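Local atomic coordinates of lipase (Pelosinus fermentans, PDB entry 5AH0), a protein that probably hydrolyses lipid esters as a zinc-binding lipase of the alpha/beta-hydrolase fold, and also hydrolyses the polyester poly(butylene adipate-co-terephthalate). Residues A[56-61]-A[120-125]; A[126-131]-A[149-154]; A[6-11]-A[109-114]. All coordinates share one frame; numbering follows the deposited sequence.

Contact 1: A[56-61]-A[120-125]; sequences DRACEL and VRTLVQ. With ZN (zinc ion), chain C.
Ala58 and Leu123 mark where two helices cross, their CA atoms 4.9 Å apart and the axes of segments 56-61 and 120-125 approaching to 8.5 Å at a crossing angle of -67°. Both helices, 54-66 and 116-129, pack on the same face of the parallel sheet of this alpha/beta-hydrolase fold, and here they also pack against each other. No hydrogen bond links them; the contact is made by van der Waals packing and is buried. Alanine suits the crossing because its short side chain lets the backbones come close. Its CB faces the methyl of Thr122, with Ala58 CB and Thr122 CG2 3.9 Å apart. The threonine is turned so that CG2 lies anti to the backbone N while OG1 lies beside that N (chi1 -57°), where it bonds back to Gln118 O in its own helix; the methyl is thus the part offered to Ala58. Leu123 splits its two branches between two neighbours. CD1 rests against the backbone carbonyl of Ala58, 3.7 Å from Ala58 O, and CD2 meets Leu61 CD2 at 3.8 Å, the two leucine side chains crossing at about a right angle. Leu61 CD2 also reaches Val120 CG1 at 3.8 Å, so one methyl touches two residues of the other helix. Beneath them Val120 and Leu123 continue onto Leu110 of strand 108-113. On the same first helix, Asp56 completes a zinc site with His76, His82 and Asp233: its OD1 binds the zinc ion at 1.9 Å, while OD2 is hydrogen-bonded to Gln204 NE2.

Contact 2: A[126-131]-A[149-154]; sequences LLKEGS and GKSWVH
Leu127 and Lys128 close the end of helix 116-129 by giving their carbonyls to the N-H groups of Lys150 and Gly149. Lys150 N donates to Leu127 O at 2.9 Å, and Gly149 N donates to Lys128 O at 2.6 Å. Both donors stand above the carbonyl planes, by 41° and 53°, and not on a lone pair. Two carbonyls of the helix terminus, which point past its last turn, thus find donors in the loop that leads into strand 153-159. Glycine suits position 149 because its phi is positive, a conformation other residues adopt less readily.

The side chains fill in around these bonds. Leu127 CD1 lies 3.8 Å from Val153 CG2, the two side chains crossing at about a right angle, and an apolar pair fits a buried place where the strand begins. Lys128 starts away from the loop, but bends at chi2 (-62°) and again at chi4, which brings its aliphatic part back alongside the loop: Lys128 CE is 3.6 Å from Ser151 CB, and the amine goes on to a salt bridge with Asp256. With an alanine here, Asp256 would probably lose this charged mate and a gap would be likely to open beside Ser151 CB, where the methylenes had lain. Lys150 lays its CB over one face of the Trp152 ring, 3.6 Å above the plane and toward the rim, while its own amine bonds to Ser144 O.

Farther out, Trp152 meets Trp96 edge-to-face. Its side chain and that of Leu127 both touch Tyr62 of helix 54-66, and Val153 packs on Ile108 and Leu110, so the helix end is joined to strand 153-159 beside strand 108-113, within a beta-alpha-beta crossover.

Contact 3: A[6-11]-A[109-114]; sequences IVLVHG and HLVAHS
Ile6 CG1 lies obliquely to the His109 ring, its nearest side-chain atom being His109 CB at 4.1 Å, while the ring nitrogens bond to Ser155 and Asn2. The His113 ring carries Ser114 CB on one face, 3.6 Å above the plane and toward the rim, and its ND1 bonds to Tyr25 OH. His10 ND1 donates in the ring plane to a lone pair of Gly11 O at 3.1 Å, and NE2 accepts from Val48 N.

Between these rings run two parallel strands of the alpha/beta-hydrolase sheet. Four backbone bonds join them; Val7 N to His109 O (2.9 Å) is nearly straight, at 172°, and Val9 N to Val111 O is more bent. In return Val7 O and Val9 O accept from Val111 N and His113 N. Beta-branched and aliphatic residues suit both buried faces. Val7 turns CG1 anti to the backbone N (chi1 163°), which sets that methyl beside Leu110 CD2 at 3.8 Å, under helices 54-66 and 116-129; on the opposite face, under helix 370-380, Leu8 CD2 lies 3.8 Å from Val111 CB.

Gly11 CA rests against Ser114 CB at 3.8 Å, and a CB here would run into Ser114 CB and His113 O, so glycine suits the place. Ser114 has a positive phi of 56° and its OG is hydrogen-bonded to His357 NE2, which, with the Ala-His-Ser-Met-Gly sequence, is consistent with a nucleophile elbow delivering the probable catalytic serine.

How the contacts relate
Strand 6-9 starts the chain's first long loop, which contact 3 closes when strand 108-113 pairs with it. Contact 1 opens inside that loop, on helix 54-66, and closes beyond it on helix 116-129, so the two cross. Contact 2 follows both in series, closing a short loop from the end of helix 116-129 to strand 153-159. The crossing is knit by Arg57 NH2, a probable hydrogen-bond partner of His10 O, and by Val120 on Val9. Val124 and Leu110 both pack on Val153, tying contacts 1 and 3 to contact 2. Together they bind the zinc-bearing helix, its neighbouring helix and three strands into one core.

Contact 1: A[56-61]-A[120-125]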
loop_
_atom_site.group_PDB
_atom_site.type_symbol
_atom_site.label_atom_id
_atom_site.label_comp_id
_atom_site.label_asym_id
_atom_site.label_seq_id
_atom_site.Cartn_x
_atom_site.Cartn_y
_atom_site.Cartn_z
ATOM N N ASP A 56 4.584 -9.233 -5.153
ATOM C CA ASP A 56 3.310 -9.770 -5.605
ATOM C C ASP A 56 2.303 -8.664 -5.890
ATOM O O ASP A 56 1.615 -8.690 -6.908
ATOM C CB ASP A 56 2.739 -10.728 -4.570
ATOM C CG ASP A 56 3.405 -12.084 -4.599
ATOM O OD1 ASP A 56 4.584 -12.165 -5.014
ATOM O OD2 ASP A 56 2.743 -13.070 -4.201
ATOM N N ARG A 57 2.223 -7.689 -4.993
ATOM C CA ARG A 57 1.273 -6.600 -5.160
ATOM C C ARG A 57 1.637 -5.759 -6.380
ATOM O O ARG A 57 0.763 -5.306 -7.117
ATOM C CB ARG A 57 1.214 -5.729 -3.900
ATOM C CG ARG A 57 0.421 -6.350 -2.756
ATOM C CD ARG A 57 0.924 -5.864 -1.408
ATOM N NE ARG A 57 0.833 -4.412 -1.268
ATOM C CZ ARG A 57 -0.253 -3.764 -0.853
ATOM N NH1 ARG A 57 -1.345 -4.443 -0.526
ATOM N NH2 ARG A 57 -0.241 -2.440 -0.757
ATOM N N ALA A 58 2.931 -5.544 -6.586
ATOM C CA ALA A 58 3.377 -4.780 -7.737
ATOM C C ALA A 58 2.971 -5.469 -9.050
ATOM O O ALA A 58 2.535 -4.802 -9.997
ATOM C CB ALA A 58 4.885 -4.560 -7.678
ATOM N N CYS A 59 3.107 -6.794 -9.102
ATOM C CA CYS A 59 2.690 -7.549 -10.287
ATOM C C CYS A 59 1.178 -7.485 -10.480
ATOM O O CYS A 59 0.693 -7.350 -11.604
ATOM C CB CYS A 59 3.134 -9.013 -10.201
ATOM S SG CYS A 59 4.915 -9.233 -10.229
ATOM N N GLU A 60 0.435 -7.615 -9.385
ATOM C CA GLU A 60 -1.017 -7.490 -9.439
ATOM C C GLU A 60 -1.417 -6.108 -9.914
ATOM O O GLU A 60 -2.381 -5.960 -10.660
ATOM C CB GLU A 60 -1.628 -7.799 -8.077
ATOM C CG GLU A 60 -1.411 -9.240 -7.644
ATOM C CD GLU A 60 -1.673 -9.455 -6.167
ATOM O OE1 GLU A 60 -2.186 -8.523 -5.521
ATOM O OE2 GLU A 60 -1.361 -10.555 -5.654
ATOM N N LEU A 61 -0.661 -5.103 -9.486
ATOM C CA LEU A 61 -0.945 -3.706 -9.821
ATOM C C LEU A 61 -0.774 -3.466 -11.316
ATOM O O LEU A 61 -1.617 -2.815 -11.941
ATOM C CB LEU A 61 -0.049 -2.759 -9.007
ATOM C CG LEU A 61 -0.274 -1.242 -9.082
ATOM C CD1 LEU A 61 -1.723 -0.895 -8.900
ATOM C CD2 LEU A 61 0.531 -0.550 -8.000
ATOM N N VAL A 120 4.143 0.748 -4.913
ATOM C CA VAL A 120 4.256 1.539 -6.133
ATOM C C VAL A 120 5.695 1.960 -6.428
ATOM O O VAL A 120 6.066 2.115 -7.595
ATOM C CB VAL A 120 3.343 2.774 -6.081
ATOM C CG1 VAL A 120 1.881 2.329 -5.981
ATOM C CG2 VAL A 120 3.720 3.688 -4.930
ATOM N N ARG A 121 6.508 2.110 -5.383
ATOM C CA ARG A 121 7.956 2.254 -5.557
ATOM C C ARG A 121 8.501 1.030 -6.301
ATOM O O ARG A 121 9.364 1.130 -7.180
ATOM C CB ARG A 121 8.664 2.389 -4.208
ATOM C CG ARG A 121 8.580 3.755 -3.542
ATOM C CD ARG A 121 9.085 3.659 -2.097
ATOM N NE ARG A 121 10.436 3.097 -2.028
ATOM C CZ ARG A 121 10.945 2.480 -0.966
ATOM N NH1 ARG A 121 10.225 2.329 0.139
ATOM N NH2 ARG A 121 12.181 2.012 -1.010
ATOM N N THR A 122 7.984 -0.134 -5.929
ATOM C CA THR A 122 8.415 -1.388 -6.518
ATOM C C THR A 122 7.925 -1.493 -7.955
ATOM O O THR A 122 8.669 -1.917 -8.849
ATOM C CB THR A 122 7.909 -2.577 -5.694
ATOM O OG1 THR A 122 8.368 -2.434 -4.342
ATOM C CG2 THR A 122 8.404 -3.892 -6.265
ATOM N N LEU A 123 6.680 -1.094 -8.178
ATOM C CA LEU A 123 6.125 -1.088 -9.521
ATOM C C LEU A 123 6.994 -0.286 -10.481
ATOM O O LEU A 123 7.300 -0.762 -11.570
ATOM C CB LEU A 123 4.703 -0.535 -9.520
ATOM C CG LEU A 123 4.120 -0.359 -10.919
ATOM C CD1 LEU A 123 3.934 -1.715 -11.579
ATOM C CD2 LEU A 123 2.805 0.405 -10.860
ATOM N N VAL A 124 7.390 0.926 -10.090
ATOM C CA VAL A 124 8.138 1.785 -11.013
ATOM C C VAL A 124 9.553 1.245 -11.221
ATOM O O VAL A 124 10.149 1.439 -12.290
ATOM C CB VAL A 124 8.207 3.265 -10.537
ATOM C CG1 VAL A 124 6.803 3.847 -10.355
ATOM C CG2 VAL A 124 9.022 3.396 -9.264
ATOM N N GLN A 125 10.073 0.544 -10.214
ATOM C CA GLN A 125 11.389 -0.079 -10.333
ATOM C C GLN A 125 11.363 -1.155 -11.415
ATOM O O GLN A 125 12.304 -1.290 -12.195
ATOM C CB GLN A 125 11.844 -0.677 -9.004
ATOM C CG GLN A 125 13.309 -1.092 -9.017
ATOM C CD GLN A 125 14.263 0.092 -8.989
ATOM O OE1 GLN A 125 13.965 1.138 -8.407
ATOM N NE2 GLN A 125 15.399 -0.051 -9.662
HETATM ZN ZN ZN C . 5.625 -13.702 -4.453
#

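Contact 2: A[126-131]-A[149-154]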
loop_
_atom_site.group_PDB
_atom_site.type_symbol
_atom_site.label_atom_id
_atom_site.label_comp_id
_atom_site.label_asym_id
_atom_site.label_seq_id
_atom_site.Cartn_x
_atom_site.Cartn_y
_atom_site.Cartn_z
ATOM N N LEU A 126 10.273 -1.912 -11.453
ATOM C CA LEU A 126 10.089 -2.964 -12.436
ATOM C C LEU A 126 9.759 -2.375 -13.807
ATOM O O LEU A 126 10.220 -2.881 -14.838
ATOM C CB LEU A 126 8.990 -3.919 -11.976
ATOM C CG LEU A 126 9.441 -4.777 -10.789
ATOM C CD1 LEU A 126 8.341 -5.719 -10.314
ATOM C CD2 LEU A 126 10.706 -5.551 -11.146
ATOM N N LEU A 127 8.982 -1.294 -13.817
ATOM C CA LEU A 127 8.669 -0.592 -15.061
ATOM C C LEU A 127 9.928 -0.148 -15.789
ATOM O O LEU A 127 10.101 -0.399 -16.990
ATOM C CB LEU A 127 7.790 0.629 -14.792
ATOM C CG LEU A 127 6.354 0.321 -14.409
ATOM C CD1 LEU A 127 5.576 1.605 -14.256
ATOM C CD2 LEU A 127 5.734 -0.557 -15.483
ATOM N N LYS A 128 10.809 0.499 -15.041
ATOM C CA LYS A 128 11.990 1.112 -15.615
ATOM C C LYS A 128 13.034 0.097 -16.028
ATOM O O LYS A 128 13.638 0.222 -17.092
ATOM C CB LYS A 128 12.607 2.091 -14.619
ATOM C CG LYS A 128 11.909 3.421 -14.535
ATOM C CD LYS A 128 12.002 4.103 -15.883
ATOM C CE LYS A 128 11.732 5.574 -15.764
ATOM N NZ LYS A 128 12.658 6.169 -14.751
ATOM N N GLU A 129 13.256 -0.906 -15.187
ATOM C CA GLU A 129 14.417 -1.766 -15.375
ATOM C C GLU A 129 14.109 -3.257 -15.349
ATOM O O GLU A 129 15.019 -4.074 -15.462
ATOM C CB GLU A 129 15.461 -1.427 -14.315
ATOM C CG GLU A 129 15.865 0.035 -14.357
ATOM C CD GLU A 129 16.643 0.463 -13.141
ATOM O OE1 GLU A 129 17.292 -0.402 -12.520
ATOM O OE2 GLU A 129 16.578 1.661 -12.789
ATOM N N GLY A 130 12.831 -3.607 -15.220
ATOM C CA GLY A 130 12.414 -4.998 -15.218
ATOM C C GLY A 130 13.199 -5.843 -14.236
ATOM O O GLY A 130 13.748 -5.333 -13.259
ATOM N N SER A 131 13.263 -7.139 -14.498
ATOM C CA SER A 131 14.059 -8.026 -13.666
ATOM C C SER A 131 15.027 -8.792 -14.555
ATOM O O SER A 131 14.611 -9.492 -15.479
ATOM C CB SER A 131 13.172 -8.990 -12.879
ATOM O OG SER A 131 13.947 -9.904 -12.116
ATOM N N GLY A 149 12.610 -0.272 -19.437
ATOM C CA GLY A 149 12.505 0.868 -20.327
ATOM C C GLY A 149 11.175 1.593 -20.330
ATOM O O GLY A 149 10.947 2.451 -21.176
ATOM N N LYS A 150 10.298 1.275 -19.384
ATOM C CA LYS A 150 8.966 1.864 -19.390
ATOM C C LYS A 150 8.851 3.013 -18.405
ATOM O O LYS A 150 8.825 2.812 -17.199
ATOM C CB LYS A 150 7.912 0.805 -19.074
ATOM C CG LYS A 150 8.097 -0.491 -19.815
ATOM C CD LYS A 150 6.882 -1.393 -19.684
ATOM C CE LYS A 150 7.147 -2.758 -20.318
ATOM N NZ LYS A 150 8.129 -3.575 -19.536
ATOM N N SER A 151 8.763 4.226 -18.925
ATOM C CA SER A 151 8.566 5.381 -18.071
ATOM C C SER A 151 7.098 5.808 -18.143
ATOM O O SER A 151 6.729 6.684 -18.926
ATOM C CB SER A 151 9.505 6.517 -18.475
ATOM O OG SER A 151 9.329 7.643 -17.633
ATOM N N TRP A 152 6.266 5.152 -17.335
ATOM C CA TRP A 152 4.808 5.286 -17.400
ATOM C C TRP A 152 4.184 6.013 -16.202
ATOM O O TRP A 152 2.959 6.133 -16.093
ATOM C CB TRP A 152 4.183 3.895 -17.529
ATOM C CG TRP A 152 4.520 3.179 -18.808
ATOM C CD1 TRP A 152 5.328 3.626 -19.824
ATOM C CD2 TRP A 152 4.058 1.884 -19.208
ATOM N NE1 TRP A 152 5.382 2.690 -20.831
ATOM C CE2 TRP A 152 4.613 1.613 -20.478
ATOM C CE3 TRP A 152 3.220 0.930 -18.618
ATOM C CZ2 TRP A 152 4.360 0.429 -21.162
ATOM C CZ3 TRP A 152 2.971 -0.247 -19.302
ATOM C CH2 TRP A 152 3.540 -0.487 -20.560
ATOM N N VAL A 153 5.029 6.472 -15.290
ATOM C CA VAL A 153 4.556 7.068 -14.052
ATOM C C VAL A 153 5.167 8.451 -13.917
ATOM O O VAL A 153 6.374 8.620 -14.098
ATOM C CB VAL A 153 4.918 6.202 -12.831
ATOM C CG1 VAL A 153 4.565 6.921 -11.520
ATOM C CG2 VAL A 153 4.224 4.853 -12.925
ATOM N N HIS A 154 4.337 9.448 -13.626
ATOM C CA HIS A 154 4.832 10.812 -13.572
ATOM C C HIS A 154 5.178 11.206 -12.141
ATOM O O HIS A 154 6.170 11.892 -11.888
ATOM C CB HIS A 154 3.818 11.784 -14.167
ATOM C CG HIS A 154 4.420 13.091 -14.572
ATOM N ND1 HIS A 154 4.270 14.246 -13.835
ATOM C CD2 HIS A 154 5.203 13.418 -15.628
ATOM C CE1 HIS A 154 4.923 15.231 -14.427
ATOM N NE2 HIS A 154 5.495 14.756 -15.518
#

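Contact 3: A[6-11]-A[109-114]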
loop_
_atom_site.group_PDB
_atom_site.type_symbol
_atom_site.label_atom_id
_atom_site.label_comp_id
_atom_site.label_asym_id
_atom_site.label_seq_id
_atom_site.Cartn_x
_atom_site.Cartn_y
_atom_site.Cartn_z
ATOM N N ILE A 6 -5.166 9.625 -12.085
ATOM C CA ILE A 6 -4.689 9.169 -10.792
ATOM C C ILE A 6 -5.107 7.720 -10.552
ATOM O O ILE A 6 -6.266 7.367 -10.773
ATOM C CB ILE A 6 -5.243 10.039 -9.666
ATOM C CG1 ILE A 6 -4.566 11.406 -9.668
ATOM C CG2 ILE A 6 -5.065 9.346 -8.343
ATOM C CD1 ILE A 6 -5.237 12.427 -8.752
ATOM N N VAL A 7 -4.165 6.884 -10.116
ATOM C CA VAL A 7 -4.487 5.516 -9.726
ATOM C C VAL A 7 -4.255 5.345 -8.236
ATOM O O VAL A 7 -3.148 5.557 -7.744
ATOM C CB VAL A 7 -3.651 4.474 -10.524
ATOM C CG1 VAL A 7 -3.681 3.112 -9.844
ATOM C CG2 VAL A 7 -4.180 4.361 -11.925
ATOM N N LEU A 8 -5.302 4.948 -7.521
ATOM C CA LEU A 8 -5.255 4.881 -6.065
ATOM C C LEU A 8 -4.893 3.486 -5.603
ATOM O O LEU A 8 -5.462 2.502 -6.077
ATOM C CB LEU A 8 -6.593 5.311 -5.473
ATOM C CG LEU A 8 -6.952 6.786 -5.634
ATOM C CD1 LEU A 8 -8.424 6.985 -5.338
ATOM C CD2 LEU A 8 -6.107 7.659 -4.716
ATOM N N VAL A 9 -3.932 3.402 -4.688
ATOM C CA VAL A 9 -3.370 2.118 -4.287
ATOM C C VAL A 9 -3.399 1.950 -2.772
ATOM O O VAL A 9 -2.589 2.555 -2.055
ATOM C CB VAL A 9 -1.920 1.962 -4.807
ATOM C CG1 VAL A 9 -1.371 0.566 -4.493
ATOM C CG2 VAL A 9 -1.856 2.224 -6.308
ATOM N N HIS A 10 -4.332 1.123 -2.296
ATOM C CA HIS A 10 -4.503 0.854 -0.862
ATOM C C HIS A 10 -3.287 0.170 -0.234
ATOM O O HIS A 10 -2.423 -0.373 -0.937
ATOM C CB HIS A 10 -5.756 0.003 -0.627
ATOM C CG HIS A 10 -5.651 -1.390 -1.166
ATOM N ND1 HIS A 10 -4.856 -2.355 -0.585
ATOM C CD2 HIS A 10 -6.247 -1.982 -2.229
ATOM C CE1 HIS A 10 -4.963 -3.480 -1.273
ATOM N NE2 HIS A 10 -5.798 -3.280 -2.278
ATOM N N GLY A 11 -3.235 0.184 1.095
ATOM C CA GLY A 11 -2.095 -0.377 1.794
ATOM C C GLY A 11 -2.359 -1.724 2.447
ATOM O O GLY A 11 -3.083 -2.568 1.913
ATOM N N HIS A 109 -0.383 9.183 -12.386
ATOM C CA HIS A 109 0.072 9.517 -11.035
ATOM C C HIS A 109 -0.314 8.399 -10.084
ATOM O O HIS A 109 -1.489 8.038 -10.006
ATOM C CB HIS A 109 -0.558 10.808 -10.514
ATOM C CG HIS A 109 -0.365 11.995 -11.399
ATOM N ND1 HIS A 109 0.847 12.637 -11.529
ATOM C CD2 HIS A 109 -1.243 12.683 -12.167
ATOM C CE1 HIS A 109 0.712 13.659 -12.356
ATOM N NE2 HIS A 109 -0.546 13.709 -12.757
ATOM N N LEU A 110 0.648 7.874 -9.336
ATOM C CA LEU A 110 0.321 6.888 -8.314
ATOM C C LEU A 110 0.162 7.565 -6.959
ATOM O O LEU A 110 1.082 8.220 -6.465
ATOM C CB LEU A 110 1.380 5.784 -8.260
ATOM C CG LEU A 110 1.223 4.871 -9.475
ATOM C CD1 LEU A 110 2.470 4.028 -9.764
ATOM C CD2 LEU A 110 -0.029 3.999 -9.307
ATOM N N VAL A 111 -1.025 7.432 -6.380
ATOM C CA VAL A 111 -1.280 7.908 -5.024
ATOM C C VAL A 111 -1.543 6.694 -4.150
ATOM O O VAL A 111 -2.465 5.904 -4.408
ATOM C CB VAL A 111 -2.478 8.892 -4.956
ATOM C CG1 VAL A 111 -2.761 9.286 -3.535
ATOM C CG2 VAL A 111 -2.211 10.139 -5.822
ATOM N N ALA A 112 -0.707 6.536 -3.134
ATOM C CA ALA A 112 -0.712 5.339 -2.328
ATOM C C ALA A 112 -0.774 5.671 -0.850
ATOM O O ALA A 112 -0.242 6.684 -0.403
ATOM C CB ALA A 112 0.513 4.507 -2.620
ATOM N N HIS A 113 -1.421 4.786 -0.109
ATOM C CA HIS A 113 -1.542 4.885 1.328
ATOM C C HIS A 113 -0.896 3.660 1.941
ATOM O O HIS A 113 -0.997 2.558 1.398
ATOM C CB HIS A 113 -3.016 4.981 1.729
ATOM C CG HIS A 113 -3.256 4.974 3.207
ATOM N ND1 HIS A 113 -3.852 3.915 3.857
ATOM C CD2 HIS A 113 -3.024 5.909 4.157
ATOM C CE1 HIS A 113 -3.969 4.192 5.144
ATOM N NE2 HIS A 113 -3.461 5.392 5.356
ATOM N N SER A 114 -0.227 3.866 3.067
ATOM C CA SER A 114 0.324 2.767 3.844
ATOM C C SER A 114 1.253 1.904 2.987
ATOM O O SER A 114 2.063 2.441 2.230
ATOM C CB SER A 114 -0.821 1.950 4.451
ATOM O OG SER A 114 -0.331 0.878 5.216
#